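Local atomic coordinates of phosphoribosylformylglycinamidine synthase 2 (Thermus thermophilus, PDB entry 3VIU), a protein that belongs to the AIR synthase related (PurM-like) family, pairing two N-terminal and two C-terminal domains of that kind, and binds ADP and magnesium. Residues Lys6-Pro11 / Val29-Phe34; His185-Arg190 / Asp252-Val257; Pro451-Leu456 / Leu574-Val579. All blocks are in the same frame, centred on the assembly; numbering follows the deposited sequence.

Interaction 1: Lys6-Pro11 / Val29-Phe34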
loop_
_atom_site.group_PDB
_atom_site.type_symbol
_atom_site.label_atom_id
_atom_site.label_comp_id
_atom_site.label_asym_id
_atom_site.label_seq_id
_atom_site.Cartn_x
_atom_site.Cartn_y
_atom_site.Cartn_z
ATOM N N LYS A 6 -3.485 -21.090 -28.464
ATOM C CA LYS A 6 -2.924 -19.786 -28.778
ATOM C C LYS A 6 -4.008 -18.794 -29.192
ATOM O O LYS A 6 -3.733 -17.608 -29.383
ATOM C CB LYS A 6 -1.875 -19.925 -29.884
ATOM C CG LYS A 6 -0.650 -20.731 -29.465
ATOM C CD LYS A 6 0.296 -20.963 -30.630
ATOM C CE LYS A 6 -0.363 -21.799 -31.715
ATOM N NZ LYS A 6 0.565 -22.080 -32.843
ATOM N N GLU A 7 -5.239 -19.285 -29.324
ATOM C CA GLU A 7 -6.365 -18.435 -29.701
ATOM C C GLU A 7 -6.932 -17.714 -28.479
ATOM O O GLU A 7 -7.595 -16.681 -28.609
ATOM C CB GLU A 7 -7.471 -19.262 -30.360
ATOM C CG GLU A 7 -8.723 -18.454 -30.691
ATOM C CD GLU A 7 -9.771 -19.259 -31.440
ATOM O OE1 GLU A 7 -10.214 -20.301 -30.912
ATOM O OE2 GLU A 7 -10.153 -18.847 -32.557
ATOM N N ILE A 8 -6.667 -18.266 -27.296
ATOM C CA ILE A 8 -7.149 -17.675 -26.049
ATOM C C ILE A 8 -6.084 -16.798 -25.392
ATOM O O ILE A 8 -6.401 -15.945 -24.561
ATOM C CB ILE A 8 -7.597 -18.763 -25.043
ATOM C CG1 ILE A 8 -6.420 -19.673 -24.691
ATOM C CG2 ILE A 8 -8.736 -19.579 -25.637
ATOM C CD1 ILE A 8 -6.750 -20.722 -23.650
ATOM N N GLY A 9 -4.823 -17.011 -25.764
ATOM C CA GLY A 9 -3.747 -16.213 -25.203
ATOM C C GLY A 9 -2.592 -16.985 -24.591
ATOM O O GLY A 9 -1.685 -16.384 -24.015
ATOM N N ILE A 10 -2.612 -18.309 -24.714
ATOM C CA ILE A 10 -1.545 -19.129 -24.151
ATOM C C ILE A 10 -0.409 -19.398 -25.130
ATOM O O ILE A 10 -0.586 -20.083 -26.140
ATOM C CB ILE A 10 -2.087 -20.474 -23.625
ATOM C CG1 ILE A 10 -2.951 -20.221 -22.384
ATOM C CG2 ILE A 10 -0.932 -21.418 -23.304
ATOM C CD1 ILE A 10 -3.493 -21.471 -21.730
ATOM N N PRO A 11 0.784 -18.859 -24.830
ATOM C CA PRO A 11 2.005 -18.990 -25.631
ATOM C C PRO A 11 2.326 -20.434 -26.015
ATOM O O PRO A 11 2.112 -21.358 -25.229
ATOM C CB PRO A 11 3.074 -18.388 -24.721
ATOM C CG PRO A 11 2.317 -17.347 -23.965
ATOM C CD PRO A 11 1.046 -18.073 -23.611
ATOM N N VAL A 29 -11.978 -26.674 -20.996
ATOM C CA VAL A 29 -12.040 -26.135 -19.640
ATOM C C VAL A 29 -10.655 -26.010 -19.007
ATOM O O VAL A 29 -10.271 -24.936 -18.540
ATOM C CB VAL A 29 -12.929 -27.016 -18.732
ATOM C CG1 VAL A 29 -12.837 -26.543 -17.293
ATOM C CG2 VAL A 29 -14.370 -26.964 -19.211
ATOM N N GLU A 30 -9.911 -27.113 -18.994
ATOM C CA GLU A 30 -8.570 -27.121 -18.424
ATOM C C GLU A 30 -7.684 -26.051 -19.066
ATOM O O GLU A 30 -6.874 -25.409 -18.387
ATOM C CB GLU A 30 -7.948 -28.512 -18.592
ATOM C CG GLU A 30 -8.628 -29.574 -17.734
ATOM C CD GLU A 30 -8.141 -30.983 -18.012
ATOM O OE1 GLU A 30 -8.344 -31.858 -17.141
ATOM O OE2 GLU A 30 -7.567 -31.219 -19.099
ATOM N N LEU A 31 -7.846 -25.852 -20.371
ATOM C CA LEU A 31 -7.057 -24.852 -21.071
ATOM C C LEU A 31 -7.381 -23.480 -20.488
ATOM O O LEU A 31 -6.482 -22.697 -20.172
ATOM C CB LEU A 31 -7.374 -24.863 -22.568
ATOM C CG LEU A 31 -6.179 -24.837 -23.531
ATOM C CD1 LEU A 31 -6.690 -24.569 -24.932
ATOM C CD2 LEU A 31 -5.180 -23.764 -23.138
ATOM N N LEU A 32 -8.673 -23.195 -20.346
ATOM C CA LEU A 32 -9.118 -21.922 -19.799
ATOM C C LEU A 32 -8.580 -21.706 -18.383
ATOM O O LEU A 32 -8.285 -20.576 -17.995
ATOM C CB LEU A 32 -10.652 -21.849 -19.829
ATOM C CG LEU A 32 -11.299 -21.110 -21.016
ATOM C CD1 LEU A 32 -10.467 -21.270 -22.268
ATOM C CD2 LEU A 32 -12.707 -21.639 -21.249
ATOM N N LEU A 33 -8.440 -22.786 -17.618
ATOM C CA LEU A 33 -7.917 -22.679 -16.262
ATOM C C LEU A 33 -6.458 -22.199 -16.288
ATOM O O LEU A 33 -6.066 -21.309 -15.522
ATOM C CB LEU A 33 -8.008 -24.033 -15.542
ATOM C CG LEU A 33 -9.401 -24.641 -15.293
ATOM C CD1 LEU A 33 -9.255 -25.949 -14.525
ATOM C CD2 LEU A 33 -10.278 -23.673 -14.510
ATOM N N PHE A 34 -5.655 -22.789 -17.169
ATOM C CA PHE A 34 -4.257 -22.401 -17.274
ATOM C C PHE A 34 -4.090 -20.968 -17.765
ATOM O O PHE A 34 -3.275 -20.218 -17.232
ATOM C CB PHE A 34 -3.497 -23.349 -18.200
ATOM C CG PHE A 34 -3.054 -24.615 -17.531
ATOM C CD1 PHE A 34 -3.795 -25.785 -17.657
ATOM C CD2 PHE A 34 -1.904 -24.632 -16.748
ATOM C CE1 PHE A 34 -3.392 -26.957 -17.010
ATOM C CE2 PHE A 34 -1.498 -25.791 -16.102
ATOM C CZ PHE A 34 -2.242 -26.956 -16.232
#
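E30 OE1 is gripped by both a salt bridge from R24 NH2 and the backbone N of E354, and E30 sits on the helix that offers L31, L32 and F34 to I8 and I10. The same helix carries its own backbone bonds, F34 N to E30 O being 3.1 Å. The side chains meet across the contact through aliphatic carbons, and I10 CD1 also approaches L31 O at 3.6 Å. I8 places CG1 between its backbone N and its carbonyl carbon (chi1 61°), and an extended CG1-CD1 arm then carries CD1 in between two leucines: CD1 lies 3.5 Å from L31 CD2 and 4.0 Å from L32 CD1. Its other branch, CG2, is 4.1 Å from L32 CD1, so both branches of I8 bear on that one methyl. I10 uses the end of its chain, with CD1 4.0 Å from F34 CB; it also abuts L31 CD2, though the modelled spacing is too short to trust. Only the CB of F34 takes part, since the ring leads away to stack edge-to-face with W38. G9 leaves helical geometry with positive phi (127°), and the residues before and after it both project toward the same helix. The contact is thus the hydrophobic seam of a small helical unit matching the linker-domain family: the end of helix 2-8 leans on helix 28-37, Y15 and I18 of helix 12-22 close in on I10 and F34, and helix 296-301 and strand 350-356 lie against helix 28-37.

Interaction 2: His185-Arg190 / Asp252-Val257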
loop_
_atom_site.group_PDB
_atom_site.type_symbol
_atom_site.label_atom_id
_atom_site.label_comp_id
_atom_site.label_asym_id
_atom_site.label_seq_id
_atom_site.Cartn_x
_atom_site.Cartn_y
_atom_site.Cartn_z
ATOM N N HIS A 185 -5.032 -16.670 17.501
ATOM C CA HIS A 185 -5.994 -16.968 16.441
ATOM C C HIS A 185 -5.427 -16.882 15.036
ATOM O O HIS A 185 -6.183 -16.935 14.065
ATOM C CB HIS A 185 -7.179 -16.007 16.526
ATOM C CG HIS A 185 -7.936 -16.090 17.810
ATOM N ND1 HIS A 185 -8.717 -15.055 18.279
ATOM C CD2 HIS A 185 -8.048 -17.088 18.718
ATOM C CE1 HIS A 185 -9.278 -15.412 19.420
ATOM N NE2 HIS A 185 -8.888 -16.641 19.709
ATOM N N LEU A 186 -4.114 -16.745 14.912
ATOM C CA LEU A 186 -3.511 -16.631 13.591
ATOM C C LEU A 186 -3.779 -17.830 12.683
ATOM O O LEU A 186 -3.229 -18.914 12.890
ATOM C CB LEU A 186 -2.006 -16.398 13.717
ATOM C CG LEU A 186 -1.216 -16.278 12.410
ATOM C CD1 LEU A 186 -1.989 -15.472 11.382
ATOM C CD2 LEU A 186 0.124 -15.624 12.707
ATOM N N LYS A 187 -4.625 -17.622 11.675
ATOM C CA LYS A 187 -4.964 -18.680 10.726
ATOM C C LYS A 187 -4.445 -18.378 9.318
ATOM O O LYS A 187 -4.206 -17.224 8.960
ATOM C CB LYS A 187 -6.483 -18.896 10.680
ATOM C CG LYS A 187 -7.274 -17.747 10.066
ATOM C CD LYS A 187 -8.773 -18.044 10.080
ATOM C CE LYS A 187 -9.597 -16.833 9.634
ATOM N NZ LYS A 187 -11.061 -17.053 9.813
ATOM N N ARG A 188 -4.279 -19.430 8.524
ATOM C CA ARG A 188 -3.783 -19.308 7.158
ATOM C C ARG A 188 -4.670 -20.070 6.168
ATOM O O ARG A 188 -5.865 -20.255 6.399
ATOM C CB ARG A 188 -2.338 -19.826 7.075
ATOM C CG ARG A 188 -2.149 -21.252 7.592
ATOM C CD ARG A 188 -2.254 -21.318 9.113
ATOM N NE ARG A 188 -2.670 -22.636 9.586
ATOM C CZ ARG A 188 -1.937 -23.743 9.497
ATOM N NH1 ARG A 188 -0.729 -23.702 8.949
ATOM N NH2 ARG A 188 -2.414 -24.894 9.959
ATOM N N SER A 189 -4.076 -20.509 5.065
ATOM C CA SER A 189 -4.807 -21.240 4.041
ATOM C C SER A 189 -4.380 -22.708 4.043
ATOM O O SER A 189 -3.731 -23.176 3.106
ATOM C CB SER A 189 -4.535 -20.612 2.668
ATOM O OG SER A 189 -5.340 -21.193 1.656
ATOM N N ARG A 190 -4.742 -23.424 5.104
ATOM C CA ARG A 190 -4.400 -24.833 5.223
ATOM C C ARG A 190 -5.629 -25.717 5.387
ATOM O O ARG A 190 -6.671 -25.274 5.873
ATOM C CB ARG A 190 -3.460 -25.049 6.404
ATOM C CG ARG A 190 -2.087 -24.432 6.223
ATOM C CD ARG A 190 -1.279 -25.147 5.149
ATOM N NE ARG A 190 0.047 -24.552 4.989
ATOM C CZ ARG A 190 0.269 -23.303 4.582
ATOM N NH1 ARG A 190 -0.747 -22.501 4.287
ATOM N NH2 ARG A 190 1.513 -22.854 4.469
ATOM N N ASP A 252 -12.210 -20.594 16.792
ATOM C CA ASP A 252 -11.310 -21.682 16.425
ATOM C C ASP A 252 -12.080 -22.846 15.805
ATOM O O ASP A 252 -11.910 -24.004 16.199
ATOM C CB ASP A 252 -10.553 -22.166 17.665
ATOM C CG ASP A 252 -9.498 -23.200 17.336
ATOM O OD1 ASP A 252 -8.495 -22.839 16.683
ATOM O OD2 ASP A 252 -9.679 -24.374 17.731
ATOM N N LEU A 253 -12.922 -22.532 14.826
ATOM C CA LEU A 253 -13.723 -23.549 14.160
ATOM C C LEU A 253 -13.146 -23.952 12.803
ATOM O O LEU A 253 -13.594 -24.926 12.190
ATOM C CB LEU A 253 -15.145 -23.031 13.969
ATOM C CG LEU A 253 -15.836 -22.597 15.258
ATOM C CD1 LEU A 253 -17.187 -21.978 14.936
ATOM C CD2 LEU A 253 -15.994 -23.799 16.173
ATOM N N VAL A 254 -12.143 -23.214 12.344
ATOM C CA VAL A 254 -11.554 -23.490 11.043
ATOM C C VAL A 254 -10.048 -23.712 11.065
ATOM O O VAL A 254 -9.344 -23.200 11.931
ATOM C CB VAL A 254 -11.869 -22.339 10.068
ATOM C CG1 VAL A 254 -13.379 -22.195 9.912
ATOM C CG2 VAL A 254 -11.275 -21.038 10.591
ATOM N N GLU A 255 -9.564 -24.478 10.097
ATOM C CA GLU A 255 -8.140 -24.757 9.983
ATOM C C GLU A 255 -7.579 -24.047 8.756
ATOM O O GLU A 255 -6.368 -23.997 8.547
ATOM C CB GLU A 255 -7.898 -26.268 9.875
ATOM C CG GLU A 255 -8.753 -26.968 8.834
ATOM C CD GLU A 255 -8.450 -28.451 8.738
ATOM O OE1 GLU A 255 -8.497 -29.140 9.778
ATOM O OE2 GLU A 255 -8.164 -28.929 7.622
ATOM N N GLY A 256 -8.475 -23.491 7.951
ATOM C CA GLY A 256 -8.060 -22.782 6.758
ATOM C C GLY A 256 -9.177 -21.924 6.195
ATOM O O GLY A 256 -10.342 -22.334 6.185
ATOM N N VAL A 257 -8.822 -20.729 5.732
ATOM C CA VAL A 257 -9.783 -19.801 5.157
ATOM C C VAL A 257 -9.161 -19.154 3.933
ATOM O O VAL A 257 -8.016 -18.701 3.971
ATOM C CB VAL A 257 -10.159 -18.688 6.145
ATOM C CG1 VAL A 257 -11.227 -17.808 5.531
ATOM C CG2 VAL A 257 -10.635 -19.280 7.458
#
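V257 N donates to R188 O over 3.1 Å, with 163° at the hydrogen, so the bond is close to straight. The same R188 O receives a CA-H...O contact from G256 CA at 3.4 Å, and G256 CA makes a second one, to R190 O, at 3.0 Å. Beside this backbone meeting, K187 turns CG in between its own N and carbonyl carbon (chi1 69°) and then runs out straight, passing V257 CG2 obliquely with CD, CE and NZ; NZ is 3.3 Å from that methyl, and CD is 3.9 Å from V254 CG2. The R188 chain bends at chi2, and R190 CG lies above one face of its guanidinium, displaced toward the rim.

Around them lies a second shell that would steady these groups. E67 takes S189 N on OE1 and the salt bridge of R190 NH1 on OE2, while R190 NH1 has just a weak bond to S189 O. E255 OE2 accepts from S192 N, and V311 of strand 307-312 bonds the backbones of E255 and G256. T245 and I249 of helix 235-250 pack on K187. Chemically, the loop meets the edge strand through one sound backbone bond and two CA-H...O contacts, whereas R190 O and E255 O, two acceptors 3.0 Å apart, add no bond; E67, which lines the ADP pocket, binds both S189 N and R190 NH1 and so links this loop to the pocket.

Interaction 3: Pro451-Leu456 / Leu574-Val579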
loop_
_atom_site.group_PDB
_atom_site.type_symbol
_atom_site.label_atom_id
_atom_site.label_comp_id
_atom_site.label_asym_id
_atom_site.label_seq_id
_atom_site.Cartn_x
_atom_site.Cartn_y
_atom_site.Cartn_z
ATOM N N PRO A 451 6.960 9.603 -7.482
ATOM C CA PRO A 451 7.108 9.299 -8.913
ATOM C C PRO A 451 8.214 10.036 -9.658
ATOM O O PRO A 451 8.788 9.489 -10.601
ATOM C CB PRO A 451 5.723 9.601 -9.477
ATOM C CG PRO A 451 5.226 10.670 -8.585
ATOM C CD PRO A 451 5.639 10.196 -7.212
ATOM N N ARG A 452 8.514 11.267 -9.250
ATOM C CA ARG A 452 9.566 12.042 -9.910
ATOM C C ARG A 452 10.921 11.381 -9.679
ATOM O O ARG A 452 11.678 11.161 -10.619
ATOM C CB ARG A 452 9.563 13.483 -9.393
ATOM C CG ARG A 452 8.236 14.195 -9.625
ATOM C CD ARG A 452 8.305 15.672 -9.280
ATOM N NE ARG A 452 7.053 16.371 -9.580
ATOM C CZ ARG A 452 6.508 16.461 -10.791
ATOM N NH1 ARG A 452 7.096 15.891 -11.832
ATOM N NH2 ARG A 452 5.385 17.139 -10.968
ATOM N N TYR A 453 11.216 11.047 -8.427
ATOM C CA TYR A 453 12.468 10.371 -8.083
ATOM C C TYR A 453 12.520 9.028 -8.821
ATOM O O TYR A 453 13.529 8.667 -9.437
ATOM C CB TYR A 453 12.528 10.062 -6.583
ATOM C CG TYR A 453 12.520 11.246 -5.643
ATOM C CD1 TYR A 453 12.577 11.047 -4.261
ATOM C CD2 TYR A 453 12.508 12.556 -6.118
ATOM C CE1 TYR A 453 12.627 12.115 -3.376
ATOM C CE2 TYR A 453 12.563 13.628 -5.243
ATOM C CZ TYR A 453 12.622 13.402 -3.874
ATOM O OH TYR A 453 12.685 14.461 -3.003
ATOM N N SER A 454 11.413 8.297 -8.740
ATOM C CA SER A 454 11.300 6.974 -9.333
ATOM C C SER A 454 11.451 6.924 -10.860
ATOM O O SER A 454 12.097 6.021 -11.394
ATOM C CB SER A 454 9.974 6.344 -8.882
ATOM O OG SER A 454 9.884 6.280 -7.453
ATOM N N ARG A 455 10.874 7.892 -11.564
ATOM C CA ARG A 455 10.984 7.930 -13.015
ATOM C C ARG A 455 12.436 8.165 -13.436
ATOM O O ARG A 455 12.940 7.507 -14.339
ATOM C CB ARG A 455 10.063 9.029 -13.576
ATOM C CG ARG A 455 10.442 9.607 -14.951
ATOM C CD ARG A 455 10.540 8.565 -16.052
ATOM N NE ARG A 455 9.259 7.955 -16.400
ATOM C CZ ARG A 455 8.216 8.620 -16.889
ATOM N NH1 ARG A 455 7.095 7.975 -17.183
ATOM N NH2 ARG A 455 8.284 9.931 -17.072
ATOM N N LEU A 456 13.112 9.084 -12.758
ATOM C CA LEU A 456 14.499 9.420 -13.067
ATOM C C LEU A 456 15.558 8.459 -12.519
ATOM O O LEU A 456 16.670 8.376 -13.047
ATOM C CB LEU A 456 14.793 10.835 -12.571
ATOM C CG LEU A 456 13.982 11.914 -13.288
ATOM C CD1 LEU A 456 14.049 13.214 -12.510
ATOM C CD2 LEU A 456 14.516 12.092 -14.705
ATOM N N LEU A 574 17.813 20.189 -5.831
ATOM C CA LEU A 574 16.718 20.561 -6.718
ATOM C C LEU A 574 16.308 19.506 -7.742
ATOM O O LEU A 574 15.229 19.603 -8.326
ATOM C CB LEU A 574 17.076 21.859 -7.453
ATOM C CG LEU A 574 17.501 23.005 -6.532
ATOM C CD1 LEU A 574 18.087 24.144 -7.343
ATOM C CD2 LEU A 574 16.303 23.461 -5.722
ATOM N N GLY A 575 17.166 18.512 -7.965
ATOM C CA GLY A 575 16.867 17.472 -8.932
ATOM C C GLY A 575 15.580 16.713 -8.667
ATOM O O GLY A 575 15.372 16.198 -7.575
ATOM N N ALA A 576 14.710 16.649 -9.671
ATOM C CA ALA A 576 13.440 15.936 -9.557
ATOM C C ALA A 576 12.581 16.492 -8.425
ATOM O O ALA A 576 11.711 15.802 -7.909
ATOM C CB ALA A 576 13.704 14.448 -9.326
ATOM N N SER A 577 12.806 17.744 -8.048
ATOM C CA SER A 577 12.049 18.318 -6.946
ATOM C C SER A 577 10.767 18.992 -7.378
ATOM O O SER A 577 10.507 19.182 -8.575
ATOM C CB SER A 577 12.892 19.341 -6.202
ATOM O OG SER A 577 13.066 20.507 -6.990
ATOM N N GLU A 578 9.971 19.356 -6.374
ATOM C CA GLU A 578 8.713 20.051 -6.590
ATOM C C GLU A 578 9.008 21.461 -7.096
ATOM O O GLU A 578 8.450 21.903 -8.090
ATOM C CB GLU A 578 7.922 20.157 -5.282
ATOM C CG GLU A 578 7.160 18.919 -4.877
ATOM C CD GLU A 578 6.155 18.486 -5.934
ATOM O OE1 GLU A 578 5.606 19.366 -6.644
ATOM O OE2 GLU A 578 5.913 17.262 -6.041
ATOM N N VAL A 579 9.896 22.166 -6.407
ATOM C CA VAL A 579 10.214 23.525 -6.792
ATOM C C VAL A 579 10.770 23.596 -8.206
ATOM O O VAL A 579 10.549 24.580 -8.906
ATOM C CB VAL A 579 11.218 24.186 -5.804
ATOM C CG1 VAL A 579 12.639 23.686 -6.078
ATOM C CG2 VAL A 579 11.134 25.708 -5.925
HETATM O O HOH W 1 3.994 18.923 -8.648
#
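R452 starts against A576: its CB lies 3.5 Å from A576 O, and after CG, which passes the same oxygen more loosely, CD returns to 3.7 Å from A576 O. The chain is extended from CG to NE (chi2 -172°), which brings NE toward E578. There the ion pair is long, R452 NE to E578 OE2 being 3.8 Å, although the carboxylate oxygen lies at the guanidinium's edge and in its plane; the two planes are 65° apart. A water completes the link, accepting from R452 NH2 at 3.2 Å and donating to E578 OE1 at 2.6 Å. The strongest polar partners lie beyond: E587, in a salt bridge with R452 NH1, and Y162 OH, hydrogen-bonded to E578 OE2; Y581 adds a cation-pi contact with the guanidinium.

A576 is the centre of the opposing side of the contact. Its CB is 3.4 Å from L456 CD1, and its carbonyl O meets the edge of the Y453 ring, 3.5 Å from CE2. It occupies the third position of a type II turn with positive phi (59°). S577 N and S577 OG both bond L574 O from the same face of its plane, and S577 OG also N-caps the next helix through L580 N. E656 serves both sides, taking Y453 OH and E578 N.

Helix 451-456, which follows strand 441-448 and precedes helix 458-475 in the chain, thereby docks on the turn that opens helix 578-584, joining an N-terminal to a C-terminal PurM-like domain; helix 391-399 packs on E578 and V579, and Y162 belongs to strand 156-163 of the first N-terminal domain.

Followed from the N terminus, the three contacts come in series; none nests in or crosses another. Interaction 1 closes a short helical excursion, with 17 residues between its segments, inside the linker-domain region. Interaction 2 spans 61 residues, returning strand 254-259, the outermost of its sheet, to the loop between strands 172-182 and 196-201, where the first N-terminal domain passes into the first C-terminal one. Interaction 3 bridges 117 residues and joins the second N-terminal domain to its C-terminal partner. Interactions 2 and 3 lie on opposite sides of the chain's centre, their centres 45 Å apart; the nearest atoms of interactions 1 and 2 are still about 17 Å apart.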